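Local coordinates for protein prolyl endopeptidase (Myxococcus xanthus, PDB 2BKL) that probably hydrolyses oligopeptides at the peptide bond that follows proline, and much less readily alanine, acting as a serine peptidase of the S9A family, at residues 142-146 with 615-619; 195-199 with 567-573; 558-564 with 622-627. One frame throughout, in Å; residues are numbered along the deposited sequence.

Contact 1: 142-146 with 615-619; sequences NAADE and HDDRV. With ZAH (N-[(benzyloxy)carbonyl]-L-alanyl-L-proline), chain C.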
loop_
_atom_site.group_PDB
_atom_site.type_symbol
_atom_site.label_atom_id
_atom_site.label_comp_id
_atom_site.label_asym_id
_atom_site.label_seq_id
_atom_site.Cartn_x
_atom_site.Cartn_y
_atom_site.Cartn_z
ATOM N N ASN A 142 -11.637 10.270 -9.014
ATOM C CA ASN A 142 -12.017 9.652 -7.756
ATOM C C ASN A 142 -10.829 9.063 -7.004
ATOM O O ASN A 142 -11.017 8.256 -6.110
ATOM C CB ASN A 142 -13.099 8.598 -8.015
ATOM C CG ASN A 142 -14.330 9.201 -8.642
ATOM O OD1 ASN A 142 -14.934 10.127 -8.086
ATOM N ND2 ASN A 142 -14.681 8.725 -9.837
ATOM N N ALA A 143 -9.611 9.482 -7.331
ATOM C CA ALA A 143 -8.388 8.867 -6.789
ATOM C C ALA A 143 -8.370 7.350 -6.985
ATOM O O ALA A 143 -7.726 6.610 -6.236
ATOM C CB ALA A 143 -8.185 9.248 -5.310
ATOM N N ALA A 144 -9.054 6.881 -8.024
ATOM C CA ALA A 144 -9.040 5.465 -8.382
ATOM C C ALA A 144 -7.783 5.143 -9.207
ATOM O O ALA A 144 -6.904 6.006 -9.399
ATOM C CB ALA A 144 -10.312 5.084 -9.104
ATOM N N ASP A 145 -7.615 3.900 -9.629
ATOM C CA ASP A 145 -6.365 3.520 -10.286
ATOM C C ASP A 145 -6.252 4.004 -11.728
ATOM O O ASP A 145 -5.153 4.331 -12.194
ATOM C CB ASP A 145 -6.179 2.005 -10.290
ATOM C CG ASP A 145 -5.879 1.435 -8.923
ATOM O OD1 ASP A 145 -5.736 2.170 -7.905
ATOM O OD2 ASP A 145 -5.831 0.196 -8.797
ATOM N N GLU A 146 -7.374 4.083 -12.425
ATOM C CA GLU A 146 -7.387 4.496 -13.811
ATOM C C GLU A 146 -6.777 5.898 -13.876
ATOM O O GLU A 146 -7.144 6.792 -13.095
ATOM C CB GLU A 146 -8.825 4.502 -14.393
ATOM C CG GLU A 146 -8.881 4.509 -15.924
ATOM C CD GLU A 146 -8.363 3.219 -16.563
ATOM O OE1 GLU A 146 -8.421 2.162 -15.918
ATOM O OE2 GLU A 146 -7.881 3.261 -17.727
ATOM N N HIS A 615 -15.860 3.604 -5.973
ATOM C CA HIS A 615 -15.125 3.569 -7.235
ATOM C C HIS A 615 -13.835 2.775 -7.103
ATOM O O HIS A 615 -12.855 3.049 -7.779
ATOM C CB HIS A 615 -14.801 4.984 -7.717
ATOM C CG HIS A 615 -15.881 5.610 -8.525
ATOM N ND1 HIS A 615 -16.826 6.446 -7.977
ATOM C CD2 HIS A 615 -16.159 5.532 -9.846
ATOM C CE1 HIS A 615 -17.645 6.863 -8.926
ATOM N NE2 HIS A 615 -17.264 6.323 -10.071
ATOM N N ASP A 616 -13.855 1.745 -6.279
ATOM C CA ASP A 616 -12.695 0.855 -6.157
ATOM C C ASP A 616 -12.590 -0.040 -7.388
ATOM O O ASP A 616 -13.310 -1.025 -7.545
ATOM C CB ASP A 616 -12.787 0.044 -4.869
ATOM C CG ASP A 616 -11.506 -0.674 -4.526
ATOM O OD1 ASP A 616 -10.622 -0.842 -5.424
ATOM O OD2 ASP A 616 -11.319 -1.081 -3.357
ATOM N N ASP A 617 -11.681 0.345 -8.274
ATOM C CA ASP A 617 -11.400 -0.406 -9.503
ATOM C C ASP A 617 -10.223 -1.382 -9.378
ATOM O O ASP A 617 -9.661 -1.856 -10.370
ATOM C CB ASP A 617 -11.195 0.536 -10.724
ATOM C CG ASP A 617 -10.039 1.513 -10.562
ATOM O OD1 ASP A 617 -9.482 1.628 -9.453
ATOM O OD2 ASP A 617 -9.649 2.208 -11.561
ATOM N N ARG A 618 -9.867 -1.694 -8.155
ATOM C CA ARG A 618 -8.819 -2.668 -7.865
ATOM C C ARG A 618 -9.436 -3.892 -7.204
ATOM O O ARG A 618 -9.398 -4.990 -7.767
ATOM C CB ARG A 618 -7.745 -2.041 -6.989
ATOM C CG ARG A 618 -6.485 -2.893 -6.915
ATOM C CD ARG A 618 -5.350 -2.388 -6.015
ATOM N NE ARG A 618 -4.979 -1.007 -6.312
ATOM C CZ ARG A 618 -4.113 -0.291 -5.594
ATOM N NH1 ARG A 618 -3.448 -0.823 -4.581
ATOM N NH2 ARG A 618 -3.883 0.979 -5.904
ATOM N N VAL A 619 -9.991 -3.689 -6.006
ATOM C CA VAL A 619 -10.701 -4.711 -5.256
ATOM C C VAL A 619 -12.185 -4.529 -5.447
ATOM O O VAL A 619 -12.763 -3.513 -5.057
ATOM C CB VAL A 619 -10.345 -4.629 -3.754
ATOM C CG1 VAL A 619 -11.243 -5.556 -2.914
ATOM C CG2 VAL A 619 -8.854 -4.984 -3.547
HETATM C C1 ZAH C . -5.031 -4.708 -1.087
HETATM O O2 ZAH C . -4.334 -5.499 -0.151
HETATM C C3 ZAH C . -4.954 -5.268 -2.527
HETATM C C4 ZAH C . -5.615 -6.644 -2.639
HETATM C C5 ZAH C . -4.516 -7.674 -2.410
HETATM C C6 ZAH C . -3.213 -7.008 -2.766
HETATM N N7 ZAH C . -3.586 -5.614 -2.972
HETATM C C8 ZAH C . -2.729 -4.701 -3.424
HETATM O O9 ZAH C . -3.187 -3.481 -3.643
HETATM C C10 ZAH C . -1.337 -5.089 -3.969
HETATM C C11 ZAH C . -0.456 -5.137 -2.721
HETATM N N14 ZAH C . -0.811 -4.093 -4.869
HETATM C C15 ZAH C . -1.267 -3.970 -6.093
HETATM O O16 ZAH C . -2.153 -4.799 -6.582
HETATM O O17 ZAH C . -0.737 -2.917 -6.908
HETATM C C18 ZAH C . -1.411 -2.755 -8.182
HETATM C C19 ZAH C . -1.011 -1.451 -8.881
HETATM C C20 ZAH C . 0.310 -1.286 -9.319
HETATM C C21 ZAH C . 0.690 -0.099 -9.945
HETATM C C22 ZAH C . -0.255 0.909 -10.154
HETATM C C23 ZAH C . -1.580 0.740 -9.741
HETATM C C24 ZAH C . -1.955 -0.441 -9.101
HETATM O O HOH W 1 -8.713 2.352 -6.856
HETATM O O HOH W 2 -6.839 -1.337 -10.750
HETATM O O HOH W 3 -9.313 0.620 -13.820
#
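The amide of Asn142 lies flat over one face of the His615 imidazole, with ND2 3.4 Å above the ring centre and the two planes only 18° apart. Ala144 has just a methyl to offer, which suits this close, buried approach of the two loops: CB rests 3.5 Å from His615 O and beside the Asp617 carboxylate. Asp145 then engages Asp617 with its backbone and Arg618 with its side chain. Its N points almost straight at Asp617 OD1 (2.9 Å), while its carboxylate receives Arg618 side-on, NE giving to OD2 at 2.9 Å and NH2 to OD1 at 3.0 Å. NE reaches the syn lone pair of Asp145 OD2, and that oxygen lies close to the guanidinium plane, whereas NH2 meets OD1 on the syn side but 30° out of the carboxylate plane. A bend in the arginine chain at chi3 (-52°) helps turn this nitrogen edge to the aspartate. Glu146 N bonds the other oxygen, Asp617 OD2, at 3.1 Å, so that one carboxylate holds consecutive amides; the Glu146 side chain itself pairs with Arg198. The remaining terminal nitrogen, Arg618 NH1, donates to O9 of the bound benzyloxycarbonyl-Ala-Pro at 2.8 Å, and C24 of that ligand lies over a guanidinium face. Next door, Asp616 bonds His651, as expected of a Ser-His-Asp triad. Asp145 OD2 and Asp617 OD1 are close like charges, a cost probably offset by Arg618, the two amides and bridging waters. Propeller and catalytic domain thus meet here largely through hydrogen bonds and charge, and because Asp145 steadies the arginine that grips the ligand carbonyl, ligand binding is probably sensitive to domain closure.

Contact 2: 195-199 with 567-573; sequences VDERP and LFGSGRT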
loop_
_atom_site.group_PDB
_atom_site.type_symbol
_atom_site.label_atom_id
_atom_site.label_comp_id
_atom_site.label_asym_id
_atom_site.label_seq_id
_atom_site.Cartn_x
_atom_site.Cartn_y
_atom_site.Cartn_z
ATOM N N VAL A 195 -12.194 -7.144 -18.029
ATOM C CA VAL A 195 -11.520 -6.378 -16.997
ATOM C C VAL A 195 -10.502 -7.285 -16.307
ATOM O O VAL A 195 -9.372 -6.888 -16.055
ATOM C CB VAL A 195 -12.541 -5.817 -15.958
ATOM C CG1 VAL A 195 -11.823 -5.240 -14.693
ATOM C CG2 VAL A 195 -13.464 -4.766 -16.599
ATOM N N ASP A 196 -10.874 -8.530 -16.021
ATOM C CA ASP A 196 -9.938 -9.426 -15.329
ATOM C C ASP A 196 -8.713 -9.832 -16.147
ATOM O O ASP A 196 -7.695 -10.230 -15.579
ATOM C CB ASP A 196 -10.641 -10.679 -14.813
ATOM C CG ASP A 196 -11.098 -11.580 -15.915
ATOM O OD1 ASP A 196 -12.034 -11.162 -16.636
ATOM O OD2 ASP A 196 -10.633 -12.733 -16.132
ATOM N N GLU A 197 -8.804 -9.723 -17.473
ATOM C CA GLU A 197 -7.668 -10.072 -18.335
ATOM C C GLU A 197 -6.786 -8.878 -18.658
ATOM O O GLU A 197 -5.677 -9.046 -19.150
ATOM C CB GLU A 197 -8.166 -10.705 -19.629
ATOM C CG GLU A 197 -8.723 -12.115 -19.407
ATOM C CD GLU A 197 -7.635 -13.159 -19.106
ATOM O OE1 GLU A 197 -6.521 -13.112 -19.706
ATOM O OE2 GLU A 197 -7.899 -14.069 -18.283
ATOM N N ARG A 198 -7.304 -7.674 -18.423
ATOM C CA ARG A 198 -6.602 -6.452 -18.803
ATOM C C ARG A 198 -5.157 -6.351 -18.286
ATOM O O ARG A 198 -4.313 -5.819 -19.001
ATOM C CB ARG A 198 -7.391 -5.212 -18.400
ATOM C CG ARG A 198 -7.018 -3.952 -19.170
ATOM C CD ARG A 198 -7.725 -2.752 -18.654
ATOM N NE ARG A 198 -7.344 -1.539 -19.364
ATOM C CZ ARG A 198 -7.485 -0.331 -18.835
ATOM N NH1 ARG A 198 -7.974 -0.209 -17.609
ATOM N NH2 ARG A 198 -7.135 0.736 -19.530
ATOM N N PRO A 199 -4.857 -6.788 -17.062
ATOM C CA PRO A 199 -3.469 -6.687 -16.596
ATOM C C PRO A 199 -2.421 -7.392 -17.462
ATOM O O PRO A 199 -1.226 -7.069 -17.355
ATOM C CB PRO A 199 -3.525 -7.266 -15.189
ATOM C CG PRO A 199 -4.885 -7.100 -14.722
ATOM C CD PRO A 199 -5.752 -7.268 -15.988
ATOM N N LEU A 567 -11.977 -13.376 -10.570
ATOM C CA LEU A 567 -12.855 -13.037 -11.696
ATOM C C LEU A 567 -13.139 -11.552 -11.855
ATOM O O LEU A 567 -13.777 -11.138 -12.835
ATOM C CB LEU A 567 -14.183 -13.797 -11.562
ATOM C CG LEU A 567 -14.081 -15.317 -11.478
ATOM C CD1 LEU A 567 -15.425 -15.935 -11.078
ATOM C CD2 LEU A 567 -13.609 -15.901 -12.806
ATOM N N PHE A 568 -12.716 -10.751 -10.888
ATOM C CA PHE A 568 -13.103 -9.356 -10.826
ATOM C C PHE A 568 -11.924 -8.420 -10.651
ATOM O O PHE A 568 -10.971 -8.716 -9.930
ATOM C CB PHE A 568 -14.027 -9.121 -9.627
ATOM C CG PHE A 568 -15.300 -9.946 -9.660
ATOM C CD1 PHE A 568 -15.341 -11.257 -9.199
ATOM C CD2 PHE A 568 -16.461 -9.370 -10.137
ATOM C CE1 PHE A 568 -16.510 -11.992 -9.250
ATOM C CE2 PHE A 568 -17.647 -10.093 -10.169
ATOM C CZ PHE A 568 -17.654 -11.415 -9.727
ATOM N N GLY A 569 -12.042 -7.254 -11.246
ATOM C CA GLY A 569 -11.058 -6.209 -11.105
ATOM C C GLY A 569 -9.657 -6.706 -11.410
ATOM O O GLY A 569 -9.461 -7.415 -12.368
ATOM N N SER A 570 -8.720 -6.323 -10.543
ATOM C CA SER A 570 -7.315 -6.686 -10.651
ATOM C C SER A 570 -6.968 -8.062 -10.053
ATOM O O SER A 570 -5.804 -8.383 -9.845
ATOM C CB SER A 570 -6.459 -5.591 -9.953
ATOM O OG SER A 570 -6.662 -4.355 -10.616
ATOM N N GLY A 571 -7.972 -8.873 -9.748
ATOM C CA GLY A 571 -7.757 -10.101 -9.024
ATOM C C GLY A 571 -6.722 -11.060 -9.551
ATOM O O GLY A 571 -6.027 -11.693 -8.781
ATOM N N ARG A 572 -6.598 -11.226 -10.871
ATOM C CA ARG A 572 -5.639 -12.192 -11.391
ATOM C C ARG A 572 -4.203 -11.826 -11.034
ATOM O O ARG A 572 -3.347 -12.705 -10.921
ATOM C CB ARG A 572 -5.824 -12.400 -12.895
ATOM C CG ARG A 572 -7.148 -13.063 -13.207
ATOM C CD ARG A 572 -7.272 -13.505 -14.639
ATOM N NE ARG A 572 -8.524 -14.236 -14.834
ATOM C CZ ARG A 572 -8.718 -15.515 -14.497
ATOM N NH1 ARG A 572 -7.770 -16.243 -13.953
ATOM N NH2 ARG A 572 -9.918 -16.038 -14.667
ATOM N N THR A 573 -3.941 -10.555 -10.781
ATOM C CA THR A 573 -2.594 -10.157 -10.409
ATOM C C THR A 573 -2.182 -10.663 -9.040
ATOM O O THR A 573 -0.990 -10.621 -8.729
ATOM C CB THR A 573 -2.379 -8.616 -10.462
ATOM O OG1 THR A 573 -3.136 -7.945 -9.453
ATOM C CG2 THR A 573 -2.770 -8.017 -11.832
HETATM O O HOH W 4 -7.389 -9.338 -12.944
HETATM O O HOH W 5 -14.316 -12.886 -15.017
HETATM O O HOH W 6 -12.450 -15.032 -15.911
#
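The guanidinium of Arg572 takes Asp196 OD2 at its edge, practically in its plane, and a water that also bonds OD2 sits at the same edge beside NH2. Glu197 OE2 approaches obliquely, 3.5 Å from Arg572 NE and well out of the plane, so it contributes charge without receiving an N-H. The bond from NE to Asp196 OD2 is 2.9 Å long and nearly straight at 175°, and it uses the anti lone pair, with carboxylate and guanidinium planes turned 51° apart. Arginine suits the place because its chain, extended from CG to NE, runs past Asp196 O and still leaves NH2 for Glu582. This network ties a loop of the beta-propeller to the loop after strand 552-556 of the alpha/beta-hydrolase domain. There a type II' turn from Phe568 to Gly571 sets Gly569, at positive phi (52°), against Asp196 CA; Gly569 O lies 3.6 Å from that carbon, and Val195 CG1 packs on Gly569 CA. One water gives to Asp196 O and Gly569 O while accepting from Arg572 N. At the other end Pro199 CB meets Thr573 CG2 at 3.5 Å, the methyl turned to the proline ring while Thr573 OG1 donates to Ser570 O.

Contact 3: 558-564 with 622-627; sequences PLLDMVR and MHARKF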
loop_
_atom_site.group_PDB
_atom_site.type_symbol
_atom_site.label_atom_id
_atom_site.label_comp_id
_atom_site.label_asym_id
_atom_site.label_seq_id
_atom_site.Cartn_x
_atom_site.Cartn_y
_atom_site.Cartn_z
ATOM N N PRO A 558 -12.456 -4.770 1.207
ATOM C CA PRO A 558 -11.905 -6.117 1.429
ATOM C C PRO A 558 -12.019 -7.126 0.289
ATOM O O PRO A 558 -12.922 -7.031 -0.564
ATOM C CB PRO A 558 -12.751 -6.620 2.570
ATOM C CG PRO A 558 -14.172 -6.048 2.226
ATOM C CD PRO A 558 -13.826 -4.659 1.746
ATOM N N LEU A 559 -11.163 -8.147 0.337
ATOM C CA LEU A 559 -11.370 -9.421 -0.351
ATOM C C LEU A 559 -11.985 -10.397 0.628
ATOM O O LEU A 559 -11.435 -10.597 1.715
ATOM C CB LEU A 559 -10.025 -9.971 -0.838
ATOM C CG LEU A 559 -9.358 -9.189 -1.958
ATOM C CD1 LEU A 559 -7.902 -9.567 -2.135
ATOM C CD2 LEU A 559 -10.137 -9.366 -3.269
ATOM N N LEU A 560 -13.120 -11.028 0.265
ATOM C CA LEU A 560 -13.826 -11.934 1.179
ATOM C C LEU A 560 -14.376 -13.204 0.537
ATOM O O LEU A 560 -14.519 -14.194 1.238
ATOM C CB LEU A 560 -14.923 -11.200 1.981
ATOM C CG LEU A 560 -14.446 -10.048 2.844
ATOM C CD1 LEU A 560 -15.552 -9.109 3.247
ATOM C CD2 LEU A 560 -13.711 -10.525 4.051
ATOM N N ASP A 561 -14.743 -13.181 -0.756
ATOM C CA ASP A 561 -15.074 -14.418 -1.481
ATOM C C ASP A 561 -13.823 -14.852 -2.228
ATOM O O ASP A 561 -13.494 -14.320 -3.304
ATOM C CB ASP A 561 -16.252 -14.225 -2.443
ATOM C CG ASP A 561 -16.602 -15.463 -3.203
ATOM O OD1 ASP A 561 -15.774 -16.407 -3.254
ATOM O OD2 ASP A 561 -17.722 -15.553 -3.805
ATOM N N MET A 562 -13.073 -15.762 -1.622
ATOM C CA MET A 562 -11.769 -16.143 -2.166
ATOM C C MET A 562 -11.880 -17.253 -3.201
ATOM O O MET A 562 -10.909 -17.606 -3.829
ATOM C CB MET A 562 -10.803 -16.522 -1.044
ATOM C CG MET A 562 -10.549 -15.364 -0.114
ATOM S SD MET A 562 -9.802 -13.921 -0.915
ATOM C CE MET A 562 -8.274 -14.548 -1.438
ATOM N N VAL A 563 -13.081 -17.800 -3.379
ATOM C CA VAL A 563 -13.344 -18.754 -4.444
ATOM C C VAL A 563 -13.548 -18.026 -5.771
ATOM O O VAL A 563 -13.293 -18.587 -6.834
ATOM C CB VAL A 563 -14.557 -19.639 -4.070
ATOM C CG1 VAL A 563 -14.943 -20.567 -5.211
ATOM C CG2 VAL A 563 -14.252 -20.430 -2.798
ATOM N N ARG A 564 -14.017 -16.779 -5.718
ATOM C CA ARG A 564 -14.337 -16.026 -6.929
ATOM C C ARG A 564 -13.526 -14.728 -7.124
ATOM O O ARG A 564 -13.703 -14.024 -8.100
ATOM C CB ARG A 564 -15.820 -15.688 -6.984
ATOM C CG ARG A 564 -16.701 -16.900 -7.097
ATOM C CD ARG A 564 -18.181 -16.639 -7.087
ATOM N NE ARG A 564 -18.664 -15.757 -8.137
ATOM C CZ ARG A 564 -18.866 -16.117 -9.415
ATOM N NH1 ARG A 564 -18.521 -17.329 -9.853
ATOM N NH2 ARG A 564 -19.393 -15.226 -10.255
ATOM N N MET A 622 -17.970 -5.927 -4.627
ATOM C CA MET A 622 -18.964 -6.976 -4.391
ATOM C C MET A 622 -18.639 -7.792 -3.118
ATOM O O MET A 622 -19.533 -8.316 -2.485
ATOM C CB MET A 622 -19.122 -7.898 -5.605
ATOM C CG MET A 622 -17.970 -8.846 -5.875
ATOM S SD MET A 622 -18.100 -10.345 -4.921
ATOM C CE MET A 622 -16.836 -11.370 -5.633
ATOM N N HIS A 623 -17.366 -7.921 -2.762
ATOM C CA HIS A 623 -17.006 -8.728 -1.629
ATOM C C HIS A 623 -17.671 -8.223 -0.355
ATOM O O HIS A 623 -18.258 -8.988 0.390
ATOM C CB HIS A 623 -15.479 -8.747 -1.400
ATOM C CG HIS A 623 -14.703 -9.403 -2.491
ATOM N ND1 HIS A 623 -14.488 -10.763 -2.541
ATOM C CD2 HIS A 623 -14.078 -8.876 -3.584
ATOM C CE1 HIS A 623 -13.748 -11.041 -3.601
ATOM N NE2 HIS A 623 -13.495 -9.916 -4.254
ATOM N N ALA A 624 -17.596 -6.921 -0.124
ATOM C CA ALA A 624 -18.179 -6.333 1.071
ATOM C C ALA A 624 -19.705 -6.471 1.050
ATOM O O ALA A 624 -20.328 -6.691 2.062
ATOM C CB ALA A 624 -17.757 -4.871 1.143
ATOM N N ARG A 625 -20.325 -6.343 -0.113
ATOM C CA ARG A 625 -21.779 -6.490 -0.177
ATOM C C ARG A 625 -22.220 -7.894 0.201
ATOM O O ARG A 625 -23.128 -8.078 1.019
ATOM C CB ARG A 625 -22.308 -6.179 -1.578
ATOM C CG ARG A 625 -22.054 -4.781 -2.100
ATOM C CD ARG A 625 -22.935 -4.369 -3.307
ATOM N NE ARG A 625 -22.554 -5.025 -4.554
ATOM C CZ ARG A 625 -21.679 -4.578 -5.450
ATOM N NH1 ARG A 625 -21.014 -3.462 -5.254
ATOM N NH2 ARG A 625 -21.460 -5.268 -6.574
ATOM N N LYS A 626 -21.620 -8.894 -0.411
ATOM C CA LYS A 626 -22.007 -10.276 -0.123
ATOM C C LYS A 626 -21.743 -10.644 1.349
ATOM O O LYS A 626 -22.558 -11.342 1.978
ATOM C CB LYS A 626 -21.315 -11.252 -1.050
ATOM C CG LYS A 626 -21.700 -11.111 -2.529
ATOM C CD LYS A 626 -21.567 -12.403 -3.310
ATOM C CE LYS A 626 -20.180 -12.973 -3.300
ATOM N NZ LYS A 626 -20.059 -14.162 -4.223
ATOM N N PHE A 627 -20.601 -10.211 1.888
ATOM C CA PHE A 627 -20.260 -10.564 3.253
ATOM C C PHE A 627 -21.196 -9.890 4.231
ATOM O O PHE A 627 -21.648 -10.540 5.164
ATOM C CB PHE A 627 -18.796 -10.228 3.543
ATOM C CG PHE A 627 -18.286 -10.760 4.853
ATOM C CD1 PHE A 627 -17.975 -12.100 4.987
ATOM C CD2 PHE A 627 -18.121 -9.917 5.962
ATOM C CE1 PHE A 627 -17.437 -12.589 6.161
ATOM C CE2 PHE A 627 -17.619 -10.410 7.156
ATOM C CZ PHE A 627 -17.300 -11.737 7.262
HETATM O O HOH W 7 -14.928 -5.284 -1.418
#
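The imidazole of His623 is held between Leu559 and Met622 and reached at its edge by Asp561. Leu559 CA stands over one face, 4.1 Å from the ring centroid and 14° off the normal, a CH-pi contact; Met622 CE covers the opposite face from within the helix. In the ring plane, Asp561 N donates to His623 ND1 at 3.0 Å, which requires a bare ND1. The Leu559 chain runs alongside the histidine, pointing the same way, and brings CD2 within 3.5 Å of NE2. Histidine fits here because a flat ring can slip between apolar groups and still offer an acceptor to the loop backbone. With the ring cut back to an alanine, Asp561 N would probably lose its acceptor and a gap would be likely to open between Leu559 and Met622. Further along the helix, Lys626 crosses Asp561 obliquely, its NZ forming a salt bridge with Asp561 OD2 at 2.8 Å, on the anti lone pair; the anti placement of Asp561 CG to its own N (chi1 179°) brings OD2 to Lys626 NZ. The ammonium also pairs with Glu28 and Asp22, acids that would offset its nearness to Arg564, itself bound to Glu28. Leu560 meets Phe627 at about a right angle, CD1 lying 3.4 Å from Phe627 CB, and Pro558 CG rests on the small Ala624 CB, 3.9 Å away. This is the packing of an alpha/beta-hydrolase domain, in which the loop leaving strand 552-556 lies against the helix that follows the neighbouring parallel strand 607-613, and it places Leu559 in the ligand pocket.

In the fold
Along the chain the order is 142-146, 195-199, 558-564, 567-573, 615-619 and 622-627, so contact 2 falls within the span of contact 1, while contact 3 interleaves with both. Contacts 1 and 2, with centres 13 Å apart, join two propeller loops to the catalytic domain, and Glu146 and Arg198 link their propeller sides by a salt bridge. Contact 3 lies wholly in the catalytic domain, about 17 Å from contact 1 and 15 Å from contact 2, centre to centre. Its two segments follow the adjacent parallel strands 552-556 and 607-613, as do 567-573 and 615-619. The same strand-end loops therefore shape the ligand pocket and meet the propeller, consistent with coupling between domain closure and catalysis.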